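PDB 4QIT: nitronate monooxygenase family protein from Pseudomonas aeruginosa, which oxidises alkyl nitronates with molecular oxygen, using flavin mononucleotide as cofactor, with the toxin propionate 3-nitronate as its best and presumed physiological substrate. Local coordinates for residues T277-S282 with P303-V308; A48-A53 with N113-F118. The protein carries 1 engineered substitution. All coordinates share one frame; numbering follows the deposited sequence.

Contact 1. Residues T277-S282 with P303-V308; sequences TMSGRS and PDYPFV
Gly280 and Tyr305 bring their CA atoms to 4.6 Å, yet no hydrogen bond joins the two backbones here. Residues 277-282 form an ST turn in the connection between antiparallel strands 273-275 and 283-285: Ser279 OG accepts from the backbone N of Arg281. Residues 303-308 are the lead-in to helix 307-320, with Pro306 at the N-cap and a cis peptide bond between Tyr305 and Pro306. Within this frame the tyrosine ring is held as the filling of a sandwich. Pro306 CB sits over the centre of one face; on the opposite face lies Arg281 CD, a CH-pi contact 3.8 Å from the centroid and only 10° off the ring normal. An extended chain from CG to NE lays the arginine's methylenes along the ring and carries the guanidinium away from the face, its plane 84° from the ring. At that remove any cation-pi attraction is weak at best, and the charged end is committed instead to the backbone carbonyl of Val192 through NH1, with a weaker bond from NH2 to that of Phe193. At the ring's edge, near its plane, Ser279 O approaches Tyr305 CD1 to 3.3 Å. The same carbonyl oxygen touches Val308 CB at 3.4 Å, filling the angle between tyrosine and valine. Val308, in the first turn of the helix, points its CG1 branch at the turn: it is anti to the backbone N (chi1 177°) and lies 3.6 Å from Gly280 N. Gly280 itself adopts a positive phi, and its CA lies 3.9 Å from Val308 CG2. A single water bridges the two backbones, donating to Gly280 O and to Pro303 O, each at 2.8 Å.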
loop_
_atom_site.group_PDB
_atom_site.type_symbol
_atom_site.label_atom_id
_atom_site.label_comp_id
_atom_site.label_asym_id
_atom_site.label_seq_id
_atom_site.Cartn_x
_atom_site.Cartn_y
_atom_site.Cartn_z
ATOM N N THR A 277 -5.645 12.008 13.793
ATOM C CA THR A 277 -6.375 12.705 14.861
ATOM C C THR A 277 -6.403 11.943 16.190
ATOM O O THR A 277 -6.696 12.521 17.241
ATOM C CB THR A 277 -7.802 13.086 14.422
ATOM O OG1 THR A 277 -8.450 11.947 13.845
ATOM C CG2 THR A 277 -7.752 14.216 13.390
ATOM N N MET A 278 -6.096 10.654 16.147
ATOM C CA MET A 278 -5.990 9.850 17.361
ATOM C C MET A 278 -4.767 10.228 18.199
ATOM O O MET A 278 -4.869 10.433 19.410
ATOM C CB MET A 278 -5.940 8.356 16.999
ATOM C CG MET A 278 -5.901 7.401 18.196
ATOM S SD MET A 278 -7.522 6.948 18.840
ATOM C CE MET A 278 -8.153 5.980 17.466
ATOM N N SER A 279 -3.604 10.329 17.565
ATOM C CA SER A 279 -2.370 10.450 18.328
ATOM C C SER A 279 -1.512 11.634 17.926
ATOM O O SER A 279 -0.575 11.983 18.639
ATOM C CB SER A 279 -1.540 9.186 18.159
ATOM O OG SER A 279 -0.996 9.148 16.849
ATOM N N GLY A 280 -1.800 12.216 16.764
ATOM C CA GLY A 280 -0.977 13.273 16.206
ATOM C C GLY A 280 0.033 12.769 15.186
ATOM O O GLY A 280 0.753 13.560 14.572
ATOM N N ARG A 281 0.083 11.451 15.006
ATOM C CA ARG A 281 0.948 10.823 14.001
ATOM C C ARG A 281 0.124 9.786 13.255
ATOM O O ARG A 281 -0.686 9.075 13.860
ATOM C CB ARG A 281 2.156 10.133 14.651
ATOM C CG ARG A 281 3.502 10.815 14.375
ATOM C CD ARG A 281 4.633 10.022 15.015
ATOM N NE ARG A 281 5.964 10.496 14.631
ATOM C CZ ARG A 281 6.592 10.142 13.513
ATOM N NH1 ARG A 281 6.000 9.338 12.644
ATOM N NH2 ARG A 281 7.812 10.612 13.254
ATOM N N SER A 282 0.339 9.683 11.946
ATOM C CA SER A 282 -0.432 8.754 11.123
ATOM C C SER A 282 -0.331 7.317 11.646
ATOM O O SER A 282 0.771 6.808 11.904
ATOM C CB SER A 282 0.087 8.792 9.689
ATOM O OG SER A 282 -0.761 8.054 8.823
ATOM N N PRO A 303 -2.151 19.791 17.437
ATOM C CA PRO A 303 -0.939 19.845 18.267
ATOM C C PRO A 303 0.092 18.788 17.842
ATOM O O PRO A 303 -0.192 17.939 16.991
ATOM C CB PRO A 303 -1.467 19.540 19.684
ATOM C CG PRO A 303 -2.932 19.900 19.626
ATOM C CD PRO A 303 -3.367 19.550 18.233
ATOM N N ASP A 304 1.278 18.837 18.434
ATOM C CA ASP A 304 2.344 17.919 18.080
ATOM C C ASP A 304 2.080 16.539 18.689
ATOM O O ASP A 304 1.327 16.394 19.652
ATOM C CB ASP A 304 3.662 18.489 18.601
ATOM C CG ASP A 304 4.870 17.991 17.845
ATOM O OD1 ASP A 304 4.713 17.289 16.816
ATOM O OD2 ASP A 304 5.998 18.319 18.282
ATOM N N TYR A 305 2.684 15.519 18.096
ATOM C CA TYR A 305 2.790 14.221 18.741
ATOM C C TYR A 305 3.793 14.345 19.900
ATOM O O TYR A 305 4.826 14.981 19.749
ATOM C CB TYR A 305 3.295 13.216 17.707
ATOM C CG TYR A 305 3.518 11.820 18.231
ATOM C CD1 TYR A 305 2.481 10.892 18.280
ATOM C CD2 TYR A 305 4.778 11.423 18.662
ATOM C CE1 TYR A 305 2.695 9.598 18.759
ATOM C CE2 TYR A 305 5.004 10.146 19.150
ATOM C CZ TYR A 305 3.963 9.239 19.192
ATOM O OH TYR A 305 4.212 7.967 19.671
ATOM N N PRO A 306 3.509 13.728 21.058
ATOM C CA PRO A 306 2.375 12.863 21.378
ATOM C C PRO A 306 1.304 13.559 22.239
ATOM O O PRO A 306 0.460 12.879 22.848
ATOM C CB PRO A 306 3.052 11.759 22.194
ATOM C CG PRO A 306 4.056 12.536 23.027
ATOM C CD PRO A 306 4.515 13.698 22.141
ATOM N N PHE A 307 1.337 14.892 22.302
ATOM C CA PHE A 307 0.353 15.637 23.079
ATOM C C PHE A 307 -1.071 15.329 22.639
ATOM O O PHE A 307 -1.976 15.247 23.472
ATOM C CB PHE A 307 0.630 17.151 23.006
ATOM C CG PHE A 307 1.996 17.538 23.497
ATOM C CD1 PHE A 307 2.222 17.762 24.853
ATOM C CD2 PHE A 307 3.054 17.679 22.607
ATOM C CE1 PHE A 307 3.488 18.112 25.308
ATOM C CE2 PHE A 307 4.319 18.030 23.055
ATOM C CZ PHE A 307 4.534 18.243 24.408
ATOM N N VAL A 308 -1.283 15.180 21.332
ATOM C CA VAL A 308 -2.598 14.800 20.821
ATOM C C VAL A 308 -3.086 13.501 21.453
ATOM O O VAL A 308 -4.246 13.402 21.861
ATOM C CB VAL A 308 -2.596 14.672 19.285
ATOM C CG1 VAL A 308 -3.963 14.212 18.772
ATOM C CG2 VAL A 308 -2.209 15.996 18.652
HETATM O O HOH W 1 0.920 16.377 14.913
#

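Contact 2. Residues A48-A53 with N113-F118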
loop_
_atom_site.group_PDB
_atom_site.type_symbol
_atom_site.label_atom_id
_atom_site.label_comp_id
_atom_site.label_asym_id
_atom_site.label_seq_id
_atom_site.Cartn_x
_atom_site.Cartn_y
_atom_site.Cartn_z
ATOM N N ALA A 48 7.091 -3.306 24.202
ATOM C CA ALA A 48 7.260 -1.878 23.962
ATOM C C ALA A 48 7.317 -1.164 25.315
ATOM O O ALA A 48 6.449 -1.382 26.168
ATOM C CB ALA A 48 6.098 -1.353 23.119
ATOM N N ILE A 49 8.326 -0.312 25.510
ATOM C CA ILE A 49 8.647 0.231 26.823
ATOM C C ILE A 49 8.505 1.756 26.878
ATOM O O ILE A 49 8.597 2.363 27.952
ATOM C CB ILE A 49 10.084 -0.255 27.215
ATOM C CG1 ILE A 49 10.014 -1.259 28.358
ATOM C CG2 ILE A 49 11.084 0.870 27.382
ATOM C CD1 ILE A 49 9.072 -2.354 28.051
ATOM N N THR A 50 8.250 2.375 25.729
ATOM C CA THR A 50 8.037 3.828 25.697
ATOM C C THR A 50 6.831 4.231 26.547
ATOM O O THR A 50 5.840 3.505 26.629
ATOM C CB THR A 50 7.903 4.337 24.244
ATOM O OG1 THR A 50 9.182 4.255 23.602
ATOM C CG2 THR A 50 7.401 5.782 24.206
ATOM N N GLY A 51 6.923 5.378 27.217
ATOM C CA GLY A 51 5.821 5.843 28.040
ATOM C C GLY A 51 5.957 5.412 29.487
ATOM O O GLY A 51 5.150 5.804 30.328
ATOM N N SER A 52 6.970 4.594 29.764
ATOM C CA SER A 52 7.264 4.159 31.131
ATOM C C SER A 52 8.586 4.748 31.583
ATOM O O SER A 52 9.494 4.936 30.779
ATOM C CB SER A 52 7.334 2.632 31.215
ATOM O OG SER A 52 6.056 2.059 31.012
ATOM N N ALA A 53 8.684 5.057 32.872
ATOM C CA ALA A 53 9.963 5.445 33.457
ATOM C C ALA A 53 10.959 4.306 33.274
ATOM O O ALA A 53 10.568 3.139 33.218
ATOM C CB ALA A 53 9.793 5.768 34.932
ATOM N N ASN A 113 3.628 15.557 27.670
ATOM C CA ASN A 113 4.478 14.792 26.770
ATOM C C ASN A 113 4.548 13.346 27.252
ATOM O O ASN A 113 5.534 12.920 27.855
ATOM C CB ASN A 113 5.866 15.425 26.739
ATOM C CG ASN A 113 6.748 14.843 25.676
ATOM O OD1 ASN A 113 6.290 14.087 24.825
ATOM N ND2 ASN A 113 8.030 15.202 25.707
ATOM N N ILE A 114 3.500 12.580 26.967
ATOM C CA ILE A 114 3.327 11.281 27.622
ATOM C C ILE A 114 4.276 10.193 27.138
ATOM O O ILE A 114 4.536 9.223 27.853
ATOM C CB ILE A 114 1.886 10.779 27.502
ATOM C CG1 ILE A 114 1.473 10.711 26.031
ATOM C CG2 ILE A 114 0.952 11.685 28.272
ATOM C CD1 ILE A 114 0.202 9.881 25.809
ATOM N N TYR A 115 4.796 10.342 25.925
ATOM C CA TYR A 115 5.732 9.369 25.383
ATOM C C TYR A 115 7.070 10.046 25.137
ATOM O O TYR A 115 7.271 10.670 24.087
ATOM C CB TYR A 115 5.223 8.790 24.054
ATOM C CG TYR A 115 3.988 7.916 24.147
ATOM C CD1 TYR A 115 3.580 7.364 25.352
ATOM C CD2 TYR A 115 3.239 7.635 23.008
ATOM C CE1 TYR A 115 2.443 6.555 25.424
ATOM C CE2 TYR A 115 2.114 6.831 23.069
ATOM C CZ TYR A 115 1.720 6.297 24.277
ATOM O OH TYR A 115 0.594 5.499 24.338
ATOM N N LEU A 116 7.989 9.932 26.091
ATOM C CA LEU A 116 9.299 10.537 25.901
ATOM C C LEU A 116 10.081 9.756 24.862
ATOM O O LEU A 116 10.167 8.524 24.918
ATOM C CB LEU A 116 10.081 10.607 27.213
ATOM C CG LEU A 116 9.448 11.419 28.339
ATOM C CD1 LEU A 116 10.343 11.389 29.572
ATOM C CD2 LEU A 116 9.190 12.844 27.891
ATOM N N SER A 117 10.632 10.473 23.895
ATOM C CA SER A 117 11.489 9.874 22.894
ATOM C C SER A 117 12.792 9.395 23.517
ATOM O O SER A 117 13.240 9.933 24.537
ATOM C CB SER A 117 11.798 10.895 21.803
ATOM O OG SER A 117 12.698 10.351 20.857
ATOM N N PHE A 118 13.394 8.388 22.892
ATOM C CA PHE A 118 14.720 7.910 23.248
ATOM C C PHE A 118 15.696 9.079 23.166
ATOM O O PHE A 118 16.688 9.134 23.902
ATOM C CB PHE A 118 15.128 6.797 22.277
ATOM C CG PHE A 118 16.353 6.019 22.698
ATOM C CD1 PHE A 118 16.323 5.196 23.820
ATOM C CD2 PHE A 118 17.522 6.087 21.947
ATOM C CE1 PHE A 118 17.447 4.470 24.196
ATOM C CE2 PHE A 118 18.649 5.359 22.320
ATOM C CZ PHE A 118 18.609 4.552 23.442
HETATM O O HOH W 2 11.162 6.063 23.937
HETATM O O HOH W 3 9.446 6.742 26.814
HETATM O O HOH W 4 3.380 7.896 29.730
#
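Thr50 meets Tyr115 at about a right angle, and the route of its side chain explains most of this contact. From CB the residue forks. One branch, the methyl CG2, is anti to the backbone N and heads for Tyr115, ending 3.7 Å from Tyr115 CB, with the Leu116 carbonyl oxygen a little farther off. The other branch, OG1, accepts from the backbone N of Phe77, a residue of the nitroethane pocket, and donates to a water 2.7 Å away; that water in turn donates to Leu116 O. The fork stands at the second position of a type II beta turn, Ile49 to Ser52, in the loop that leads from TIM-barrel strand 45-48 to helix 54-65. Gly51 takes the third position with a positive phi of 93°, the conformation favoured by glycine in a type II turn. With only CA to offer, Gly51 lies 3.8 Å from Tyr115 CD1, oblique to the ring, and 3.6 Å from Ile114 O. Water completes the seam: one molecule accepts from Gly51 N at 2.9 Å and donates to Leu116 O, so that this carbonyl receives two waters, while another donates to both Gly51 O and Ile114 O.

Contact 2 closes at residue 118, well before contact 1 opens at 277, yet their centres are only 14 Å apart and they touch. Tyr305 OH packs 3.5 Å from Tyr115 CD2, and Pro306 CG lies 3.7 Å from Tyr115 N. His79 ties them further: its NE2 bonds to Tyr115 O, and its ring meets that of Tyr305 edge-to-face. Helix 307-320 is shared ground, beginning in contact 1 and packing against Ile114 and Tyr115 of contact 2. Loops from distant parts of the chain thus converge near the barrel's flavin site, where the side chains of Tyr305 and Tyr115 come within about 5 and 6 Å of the bound nitroethane.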